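NUDIX hydrolase (Nitrosomonas europaea, PDB 2B0V) probably hydrolyses phosphoanhydride bonds of nucleoside di- and triphosphates and of thiamine diphosphate with the help of magnesium, as a member of the NudJ group of Nudix hydrolases. Local coordinates at residues Tyr21-Glu26 / Asp115-Lys120; Gln50-Glu55 / His62-Glu67; Tyr84-Phe89 / Met130-Asp135. All blocks are in the same frame, centred on the assembly; numbering follows the deposited sequence. Where two conformers were deposited one is given.

Interaction 1 (Tyr21-Glu26 / Asp115-Lys120); sequences YLLVEE and DEIRAK
I117 meets two side chains of the strand 21-26, Y21 and L23, and the apolar part of the contact is built on these three residues. The end of the isoleucine does the work: CD1 lies 3.7 Å from CD2 of Y21, meeting the ring obliquely. The same methyl reaches CD1 of L23, but the closer approach there is made by I117 CG1, at 3.6 Å from that leucine methyl. In I117, CG1 stands opposite the carbonyl carbon (chi1 -65°), and CD1 extends onward from it (chi2 164°), carrying the methyl toward the strand, between the tyrosine and the leucine. A branched aliphatic residue suits this place, since its longer arm probes the strand while CG2 faces elsewhere, toward M130 of the helix 128-137.

Y21 and L23, which carry the apolar contact, are two residues apart and so project from the same side of the sheet, and the short helix 114-119 lies over that side. In the alpha/beta/alpha sandwich of the Nudix fold, this helix and helix 128-137 make up one outer layer, whereas L22 and V24 turn to the other side and pack on the Nudix-box helix 48-60. F112 of the neighbouring strand 106-113 touches L23 and I117, extending the apolar patch, and also lies against E25.

Charged groups come near each other at the edge of the contact without pairing. E25 OE2 is 4.1 Å from CE of K120, and the ammonium NZ lies farther off, 5.1 Å from that oxygen, so any attraction is probably modest. The firmer partner of the carboxylate is R108, which forms a salt bridge with OE1. Lysine suits this margin because its aliphatic chain can lie against the neighbouring residues while NZ remains at the periphery.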
loop_
_atom_site.group_PDB
_atom_site.type_symbol
_atom_site.label_atom_id
_atom_site.label_comp_id
_atom_site.label_asym_id
_atom_site.label_seq_id
_atom_site.Cartn_x
_atom_site.Cartn_y
_atom_site.Cartn_z
ATOM N N TYR A 21 4.018 8.378 8.074
ATOM C CA TYR A 21 3.627 7.544 6.933
ATOM C C TYR A 21 2.208 7.861 6.498
ATOM O O TYR A 21 1.321 7.969 7.333
ATOM C CB TYR A 21 3.703 6.063 7.296
ATOM C CG TYR A 21 5.096 5.603 7.641
ATOM C CD1 TYR A 21 5.912 5.047 6.663
ATOM C CD2 TYR A 21 5.592 5.725 8.941
ATOM C CE1 TYR A 21 7.211 4.614 6.968
ATOM C CE2 TYR A 21 6.887 5.295 9.266
ATOM C CZ TYR A 21 7.688 4.747 8.278
ATOM O OH TYR A 21 8.962 4.327 8.602
ATOM N N LEU A 22 1.994 7.982 5.175
ATOM C CA LEU A 22 0.655 8.168 4.640
ATOM C C LEU A 22 -0.083 6.823 4.595
ATOM O O LEU A 22 0.285 5.922 3.805
ATOM C CB LEU A 22 0.713 8.749 3.205
ATOM C CG LEU A 22 -0.622 9.165 2.583
ATOM C CD1 LEU A 22 -1.389 10.208 3.417
ATOM C CD2 LEU A 22 -0.341 9.660 1.131
ATOM N N LEU A 23 -1.145 6.716 5.410
ATOM C CA LEU A 23 -1.926 5.498 5.542
ATOM C C LEU A 23 -3.364 5.816 5.328
ATOM O O LEU A 23 -3.770 6.995 5.375
ATOM C CB LEU A 23 -1.755 4.889 6.942
ATOM C CG LEU A 23 -0.333 4.457 7.354
ATOM C CD1 LEU A 23 -0.284 3.968 8.844
ATOM C CD2 LEU A 23 0.287 3.401 6.372
ATOM N N VAL A 24 -4.160 4.778 5.165
ATOM C CA VAL A 24 -5.595 4.991 5.045
ATOM C C VAL A 24 -6.324 4.299 6.178
ATOM O O VAL A 24 -5.908 3.227 6.614
ATOM C CB VAL A 24 -6.167 4.521 3.675
ATOM C CG1 VAL A 24 -5.599 5.362 2.524
ATOM C CG2 VAL A 24 -5.925 3.035 3.461
ATOM N N GLU A 25 -7.396 4.933 6.672
ATOM C CA GLU A 25 -8.392 4.233 7.476
ATOM C C GLU A 25 -9.503 3.832 6.521
ATOM O O GLU A 25 -10.011 4.652 5.754
ATOM C CB GLU A 25 -8.909 5.130 8.607
ATOM C CG GLU A 25 -7.766 5.465 9.556
ATOM C CD GLU A 25 -8.157 6.370 10.714
ATOM O OE1 GLU A 25 -9.116 7.170 10.572
ATOM O OE2 GLU A 25 -7.501 6.240 11.768
ATOM N N GLU A 26 -9.836 2.547 6.532
ATOM C CA GLU A 26 -10.727 1.978 5.522
ATOM C C GLU A 26 -11.666 0.962 6.166
ATOM O O GLU A 26 -11.388 0.429 7.245
ATOM C CB GLU A 26 -9.909 1.303 4.408
ATOM C CG GLU A 26 -9.096 0.089 4.916
ATOM C CD GLU A 26 -8.105 -0.404 3.874
ATOM O OE1 GLU A 26 -7.829 0.360 2.902
ATOM O OE2 GLU A 26 -7.610 -1.542 4.050
ATOM N N ASP A 115 4.831 5.785 16.465
ATOM C CA ASP A 115 4.177 5.530 17.755
ATOM C C ASP A 115 2.678 5.309 17.571
ATOM O O ASP A 115 2.101 4.396 18.176
ATOM C CB ASP A 115 4.446 6.653 18.765
ATOM C CG ASP A 115 5.824 6.536 19.383
ATOM O OD1 ASP A 115 6.649 5.746 18.856
ATOM O OD2 ASP A 115 6.096 7.213 20.393
ATOM N N GLU A 116 2.063 6.146 16.735
ATOM C CA GLU A 116 0.628 6.068 16.500
ATOM C C GLU A 116 0.270 4.765 15.794
ATOM O O GLU A 116 -0.743 4.108 16.112
ATOM C CB GLU A 116 0.149 7.269 15.670
ATOM C CG GLU A 116 0.258 8.637 16.433
ATOM C CD GLU A 116 0.156 9.940 15.549
ATOM O OE1 GLU A 116 0.389 9.987 14.309
ATOM O OE2 GLU A 116 -0.166 11.005 16.134
ATOM N N ILE A 117 1.094 4.404 14.809
ATOM C CA ILE A 117 0.855 3.165 14.065
ATOM C C ILE A 117 0.950 1.968 15.010
ATOM O O ILE A 117 0.062 1.097 15.037
ATOM C CB ILE A 117 1.866 3.038 12.895
ATOM C CG1 ILE A 117 1.626 4.164 11.879
ATOM C CG2 ILE A 117 1.727 1.700 12.168
ATOM C CD1 ILE A 117 2.814 4.368 10.902
ATOM N N ARG A 118 1.998 1.928 15.839
ATOM C CA ARG A 118 2.150 0.811 16.785
ATOM C C ARG A 118 0.982 0.728 17.753
ATOM O O ARG A 118 0.503 -0.366 18.031
ATOM C CB ARG A 118 3.481 0.865 17.547
ATOM C CG ARG A 118 4.701 0.672 16.704
ATOM C CD ARG A 118 5.969 0.731 17.571
ATOM N NE ARG A 118 7.191 0.649 16.774
ATOM C CZ ARG A 118 8.296 1.372 16.978
ATOM N NH1 ARG A 118 8.377 2.267 17.964
ATOM N NH2 ARG A 118 9.339 1.197 16.174
ATOM N N ALA A 119 0.455 1.881 18.201
ATOM C CA ALA A 119 -0.620 1.878 19.200
ATOM C C ALA A 119 -1.948 1.444 18.579
ATOM O O ALA A 119 -2.901 1.127 19.278
ATOM C CB ALA A 119 -0.735 3.260 19.844
ATOM N N LYS A 120 -1.990 1.425 17.250
ATOM C CA LYS A 120 -3.201 1.055 16.524
ATOM C C LYS A 120 -3.107 -0.359 15.948
ATOM O O LYS A 120 -3.884 -0.722 15.072
ATOM C CB LYS A 120 -3.486 2.090 15.437
ATOM C CG LYS A 120 -4.263 3.264 15.991
ATOM C CD LYS A 120 -4.642 4.207 14.868
ATOM C CE LYS A 120 -5.781 5.078 15.293
ATOM N NZ LYS A 120 -5.413 5.889 16.461
#

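Interaction 2 (Gln50-Glu55 / His62-Glu67)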
loop_
_atom_site.group_PDB
_atom_site.type_symbol
_atom_site.label_atom_id
_atom_site.label_comp_id
_atom_site.label_asym_id
_atom_site.label_seq_id
_atom_site.Cartn_x
_atom_site.Cartn_y
_atom_site.Cartn_z
ATOM N N GLN A 50 2.836 0.472 -11.921
ATOM C CA GLN A 50 1.722 1.388 -12.217
ATOM C C GLN A 50 0.481 1.091 -11.370
ATOM O O GLN A 50 -0.223 2.039 -10.976
ATOM C CB GLN A 50 1.413 1.444 -13.713
ATOM C CG GLN A 50 2.567 2.103 -14.528
ATOM C CD GLN A 50 2.774 3.561 -14.140
ATOM O OE1 GLN A 50 3.611 3.902 -13.300
ATOM N NE2 GLN A 50 1.978 4.435 -14.728
ATOM N N ALA A 51 0.249 -0.173 -11.025
ATOM C CA ALA A 51 -0.868 -0.538 -10.115
ATOM C C ALA A 51 -0.652 0.150 -8.791
ATOM O O ALA A 51 -1.604 0.635 -8.158
ATOM C CB ALA A 51 -0.869 -2.027 -9.878
ATOM N N CYS A 52 0.603 0.158 -8.341
ATOM C CA CYS A 52 0.936 0.792 -7.069
ATOM C C CYS A 52 0.601 2.294 -7.119
ATOM O O CYS A 52 -0.025 2.814 -6.210
ATOM C CB CYS A 52 2.400 0.543 -6.710
ATOM S SG CYS A 52 2.808 1.221 -5.047
ATOM N N SER A 53 1.015 2.969 -8.195
ATOM C CA SER A 53 0.739 4.392 -8.301
ATOM C C SER A 53 -0.760 4.640 -8.391
ATOM O O SER A 53 -1.250 5.631 -7.820
ATOM C CB SER A 53 1.437 4.972 -9.516
ATOM O OG SER A 53 2.837 4.841 -9.348
ATOM N N ARG A 54 -1.471 3.781 -9.108
ATOM C CA ARG A 54 -2.927 3.921 -9.275
ATOM C C ARG A 54 -3.584 3.822 -7.902
ATOM O O ARG A 54 -4.443 4.633 -7.569
ATOM C CB ARG A 54 -3.472 2.833 -10.172
ATOM C CG ARG A 54 -5.000 2.827 -10.225
ATOM C CD ARG A 54 -5.557 1.763 -11.167
ATOM N NE ARG A 54 -5.069 0.412 -10.861
ATOM C CZ ARG A 54 -5.450 -0.303 -9.805
ATOM N NH1 ARG A 54 -6.319 0.199 -8.925
ATOM N NH2 ARG A 54 -4.960 -1.524 -9.620
ATOM N N GLU A 55 -3.174 2.832 -7.099
ATOM C CA GLU A 55 -3.773 2.677 -5.785
ATOM C C GLU A 55 -3.514 3.874 -4.875
ATOM O O GLU A 55 -4.434 4.304 -4.163
ATOM C CB GLU A 55 -3.312 1.378 -5.148
ATOM C CG GLU A 55 -3.986 0.081 -5.732
ATOM C CD GLU A 55 -5.507 0.009 -5.586
ATOM O OE1 GLU A 55 -6.126 0.817 -4.851
ATOM O OE2 GLU A 55 -6.102 -0.880 -6.231
ATOM N N HIS A 62 -3.433 11.588 -3.636
ATOM C CA HIS A 62 -2.068 12.017 -3.930
ATOM C C HIS A 62 -1.487 11.244 -5.131
ATOM O O HIS A 62 -1.684 10.047 -5.223
ATOM C CB HIS A 62 -1.186 11.663 -2.729
ATOM C CG HIS A 62 -1.498 12.411 -1.478
ATOM N ND1 HIS A 62 -2.641 12.198 -0.727
ATOM C CD2 HIS A 62 -0.808 13.389 -0.843
ATOM C CE1 HIS A 62 -2.632 13.018 0.312
ATOM N NE2 HIS A 62 -1.511 13.712 0.286
ATOM N N SER A 63 -0.748 11.906 -5.990
ATOM C CA SER A 63 -0.027 11.184 -7.048
ATOM C C SER A 63 1.315 10.659 -6.499
ATOM O O SER A 63 1.990 11.308 -5.700
ATOM C CB SER A 63 0.174 12.098 -8.271
ATOM O OG SER A 63 0.879 13.251 -7.889
ATOM N N PHE A 64 1.706 9.470 -6.975
ATOM C CA PHE A 64 2.874 8.779 -6.437
ATOM C C PHE A 64 3.982 8.666 -7.467
ATOM O O PHE A 64 3.723 8.452 -8.669
ATOM C CB PHE A 64 2.407 7.388 -6.031
ATOM C CG PHE A 64 3.458 6.506 -5.335
ATOM C CD1 PHE A 64 4.048 6.887 -4.144
ATOM C CD2 PHE A 64 3.779 5.252 -5.862
ATOM C CE1 PHE A 64 4.961 5.998 -3.469
ATOM C CE2 PHE A 64 4.693 4.389 -5.191
ATOM C CZ PHE A 64 5.265 4.775 -4.012
ATOM N N LEU A 65 5.221 8.813 -6.979
ATOM C CA LEU A 65 6.425 8.549 -7.757
ATOM C C LEU A 65 7.176 7.378 -7.120
ATOM O O LEU A 65 7.860 7.561 -6.118
ATOM C CB LEU A 65 7.315 9.799 -7.739
ATOM C CG LEU A 65 8.444 9.930 -8.758
ATOM C CD1 LEU A 65 7.892 10.292 -10.132
ATOM C CD2 LEU A 65 9.406 11.041 -8.292
ATOM N N PRO A 66 7.022 6.167 -7.680
ATOM C CA PRO A 66 7.724 5.034 -7.060
ATOM C C PRO A 66 9.225 5.191 -7.200
ATOM O O PRO A 66 9.729 5.740 -8.226
ATOM C CB PRO A 66 7.207 3.787 -7.822
ATOM C CG PRO A 66 5.991 4.290 -8.591
ATOM C CD PRO A 66 6.237 5.770 -8.865
ATOM N N GLU A 67 9.938 4.764 -6.167
ATOM C CA GLU A 67 11.404 4.879 -6.177
ATOM C C GLU A 67 12.121 3.520 -6.078
ATOM O O GLU A 67 13.126 3.300 -6.742
ATOM C CB GLU A 67 11.854 5.804 -5.065
ATOM C CG GLU A 67 11.291 7.248 -5.255
ATOM C CD GLU A 67 11.683 8.192 -4.132
ATOM O OE1 GLU A 67 11.427 7.895 -2.947
ATOM O OE2 GLU A 67 12.232 9.265 -4.445
HETATM O O HOH W 1 -0.154 8.118 -8.595
#
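S53 and C52 of the helix 50-55 face F64 and P66 of the strand 62-67, which follows the helix after a short turn. Residues 40-61 carry the Nudix box, the signature of the family, and this helix is its helical part; the strand runs back nearly antiparallel to it, at 154°, with the two axes 7.4 Å apart.

The dense part of the contact lies round the phenylalanine and the proline. In F64, CG is anti to the backbone N (chi1 -176°), which turns the ring toward the helix, where CE2 comes to 3.7 Å from C52 SG. This is a sulfur-aromatic contact of oblique geometry: the sulfur is 4.7 Å from the ring centroid and 53° off the normal. A compact, polarisable cysteine suits the spot, because SG packs on F89, and the side chain also touches A13 of the sheet. F64 itself reaches I15 and V56, so the large flat ring fills the angle between helix and sheet. S53 OG comes up to the edge of the same ring, near its plane, 3.6 Å from CD2. The small serine side chain also leaves room for close approach of the proline, whose ring carbon CG lies 3.3 Å from S53 OG.

Toward solvent the fit is looser. R54 points away from the strand and is engaged along its own helix, where NH1 makes a salt bridge with E55 OE2, and by E46 and E58. Here the two backbones stand far enough apart for a water to lodge between them: it bridges the segments by donating to S53 O and accepting from F64 N, each at 2.8 Å.

Interaction 3 (Tyr84-Phe89 / Met130-Asp135)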
loop_
_atom_site.group_PDB
_atom_site.type_symbol
_atom_site.label_atom_id
_atom_site.label_comp_id
_atom_site.label_asym_id
_atom_site.label_seq_id
_atom_site.Cartn_x
_atom_site.Cartn_y
_atom_site.Cartn_z
ATOM N N TYR A 84 -2.102 -14.233 -0.845
ATOM C CA TYR A 84 -1.769 -12.978 -1.475
ATOM C C TYR A 84 -0.278 -12.922 -1.744
ATOM O O TYR A 84 0.506 -13.532 -1.010
ATOM C CB TYR A 84 -2.098 -11.809 -0.531
ATOM C CG TYR A 84 -3.558 -11.635 -0.255
ATOM C CD1 TYR A 84 -4.370 -10.899 -1.131
ATOM C CD2 TYR A 84 -4.139 -12.207 0.878
ATOM C CE1 TYR A 84 -5.751 -10.738 -0.869
ATOM C CE2 TYR A 84 -5.515 -12.046 1.148
ATOM C CZ TYR A 84 -6.296 -11.318 0.276
ATOM O OH TYR A 84 -7.641 -11.181 0.552
ATOM N N LEU A 85 0.067 -12.204 -2.806
ATOM C CA LEU A 85 1.439 -11.844 -3.080
ATOM C C LEU A 85 1.475 -10.311 -3.188
ATOM O O LEU A 85 1.026 -9.737 -4.199
ATOM C CB LEU A 85 1.883 -12.515 -4.395
ATOM C CG LEU A 85 3.358 -12.439 -4.713
ATOM C CD1 LEU A 85 4.253 -13.134 -3.664
ATOM C CD2 LEU A 85 3.564 -13.083 -6.102
ATOM N N ARG A 86 2.003 -9.662 -2.137
ATOM C CA ARG A 86 1.938 -8.220 -2.021
ATOM C C ARG A 86 3.268 -7.615 -2.388
ATOM O O ARG A 86 4.256 -7.798 -1.664
ATOM C CB ARG A 86 1.615 -7.794 -0.582
ATOM C CG ARG A 86 1.704 -6.257 -0.364
ATOM C CD ARG A 86 1.582 -5.904 1.167
ATOM N NE ARG A 86 0.261 -5.337 1.461
ATOM C CZ ARG A 86 -0.011 -4.363 2.327
ATOM N NH1 ARG A 86 0.923 -3.779 3.050
ATOM N NH2 ARG A 86 -1.264 -3.937 2.433
ATOM N N PHE A 87 3.305 -6.899 -3.516
ATOM C CA PHE A 87 4.528 -6.155 -3.903
ATOM C C PHE A 87 4.464 -4.797 -3.272
ATOM O O PHE A 87 3.536 -4.063 -3.571
ATOM C CB PHE A 87 4.543 -5.952 -5.405
ATOM C CG PHE A 87 4.837 -7.226 -6.181
ATOM C CD1 PHE A 87 6.109 -7.434 -6.749
ATOM C CD2 PHE A 87 3.833 -8.211 -6.330
ATOM C CE1 PHE A 87 6.388 -8.631 -7.460
ATOM C CE2 PHE A 87 4.095 -9.421 -7.042
ATOM C CZ PHE A 87 5.369 -9.629 -7.601
ATOM N N THR A 88 5.479 -4.460 -2.458
ATOM C CA THR A 88 5.421 -3.207 -1.672
ATOM C C THR A 88 6.525 -2.311 -2.200
ATOM O O THR A 88 7.660 -2.759 -2.384
ATOM C CB THR A 88 5.660 -3.517 -0.195
ATOM O OG1 THR A 88 4.711 -4.510 0.221
ATOM C CG2 THR A 88 5.463 -2.272 0.608
ATOM N N PHE A 89 6.170 -1.050 -2.439
ATOM C CA PHE A 89 7.124 -0.067 -2.970
ATOM C C PHE A 89 7.216 1.120 -2.049
ATOM O O PHE A 89 6.217 1.470 -1.391
ATOM C CB PHE A 89 6.643 0.438 -4.340
ATOM C CG PHE A 89 6.545 -0.658 -5.339
ATOM C CD1 PHE A 89 7.629 -0.950 -6.152
ATOM C CD2 PHE A 89 5.352 -1.394 -5.467
ATOM C CE1 PHE A 89 7.535 -1.992 -7.087
ATOM C CE2 PHE A 89 5.248 -2.406 -6.381
ATOM C CZ PHE A 89 6.333 -2.711 -7.191
HETATM N N MSE A 130 2.339 -3.489 9.612
HETATM C CA MSE A 130 3.503 -3.209 10.422
HETATM C C MSE A 130 4.781 -3.752 9.777
HETATM O O MSE A 130 5.826 -3.077 9.763
HETATM C CB MSE A 130 3.298 -3.802 11.839
HETATM C CG MSE A 130 4.304 -3.365 12.859
HETATM SE SE MSE A 130 3.879 -1.517 13.413
HETATM C CE MSE A 130 5.358 -0.776 12.468
ATOM N N GLN A 131 4.707 -4.960 9.223
ATOM C CA GLN A 131 5.933 -5.597 8.696
ATOM C C GLN A 131 6.541 -4.771 7.563
ATOM O O GLN A 131 7.780 -4.596 7.494
ATOM C CB GLN A 131 5.676 -7.029 8.210
ATOM C CG GLN A 131 6.987 -7.796 7.893
ATOM C CD GLN A 131 7.899 -7.872 9.114
ATOM O OE1 GLN A 131 9.055 -7.444 9.089
ATOM N NE2 GLN A 131 7.350 -8.329 10.198
ATOM N N CYS A 132 5.693 -4.271 6.658
ATOM C CA CYS A 132 6.158 -3.477 5.491
ATOM C C CYS A 132 6.922 -2.227 5.963
ATOM O O CYS A 132 7.940 -1.823 5.413
ATOM C CB CYS A 132 4.964 -3.141 4.567
ATOM S SG CYS A 132 4.228 -4.609 3.722
ATOM N N ILE A 133 6.408 -1.613 7.026
ATOM C CA ILE A 133 7.088 -0.429 7.601
ATOM C C ILE A 133 8.415 -0.795 8.257
ATOM O O ILE A 133 9.407 -0.095 8.079
ATOM C CB ILE A 133 6.159 0.294 8.627
ATOM C CG1 ILE A 133 5.023 0.962 7.863
ATOM C CG2 ILE A 133 6.940 1.333 9.450
ATOM C CD1 ILE A 133 3.830 1.413 8.747
ATOM N N GLU A 134 8.433 -1.896 9.002
ATOM C CA GLU A 134 9.664 -2.383 9.640
ATOM C C GLU A 134 10.767 -2.638 8.628
ATOM O O GLU A 134 11.882 -2.174 8.807
ATOM C CB GLU A 134 9.376 -3.636 10.468
ATOM C CG GLU A 134 8.458 -3.279 11.668
ATOM C CD GLU A 134 8.000 -4.499 12.458
ATOM O OE1 GLU A 134 7.922 -5.617 11.896
ATOM O OE2 GLU A 134 7.685 -4.318 13.649
ATOM N N ASP A 135 10.417 -3.315 7.535
ATOM C CA ASP A 135 11.374 -3.654 6.502
ATOM C C ASP A 135 11.895 -2.375 5.832
ATOM O O ASP A 135 13.098 -2.232 5.613
ATOM C CB ASP A 135 10.732 -4.626 5.520
ATOM C CG ASP A 135 10.520 -6.011 6.132
ATOM O OD1 ASP A 135 11.138 -6.288 7.182
ATOM O OD2 ASP A 135 9.776 -6.838 5.551
#
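In R86 the side chain leaves the strand with CG anti to the backbone N (chi1 173°) and then bends at chi3 (-106°), which swings the guanidinium round to C132 of the helix 130-135. C132 has a second conformer; in the one described, SG stands opposite its carbonyl carbon, directing the sulfur at the strand. There the two meet in a hydrogen bond from R86 NH1 to C132 SG, 3.5 Å long with an N-H...S angle of 157°. The sulfur lies at the edge of the guanidinium, in its plane.

T88, two residues further along the same side of the strand, touches the same cysteine: its OG1 is 3.5 Å from C132 SG, and its methyl CG2 is 4.1 Å from C132 CB. Threonine fits here because it offers both a polar and an apolar arm to a small residue. Y73 of the adjacent strand 62-77 touches T88 and C132 as well. The contact thus joins strand 82-96 of the central sheet of the Nudix fold to the outer helix 128-137.

The guanidinium has further partners at the end of strand 34-36 and just after it: NH2 bonds N36 OD1 and NH1 bonds Q37 OE1. A leucine in place of R86 would probably leave C132 SG without its N-H donor and N36 and Q37 without their common partner. Although shared with N36 and Q37, the buried positive charge may, in this conformer, make the thiolate somewhat easier to form.

From the N terminus, the strand 21-26 is the first segment used, and interaction 1 closes when the chain reaches the helix 114-119, so its loop spans most of the fold. Interaction 2 is nested inside that loop: a short turn joins helix 48-60 to strand 62-77. Interaction 3 opens on strand 82-96, after interaction 2 has closed, and ends on helix 128-137, beyond the end of interaction 1, so interactions 1 and 3 cross. All three reach the same sheet. I133 of helix 128-137 meets I117 of helix 114-119 and Y21 of strand 20-26; interaction 2 touches interaction 1, about 19 Å away centre to centre, where L22 packs on H62, and interaction 3 through C52 and F89.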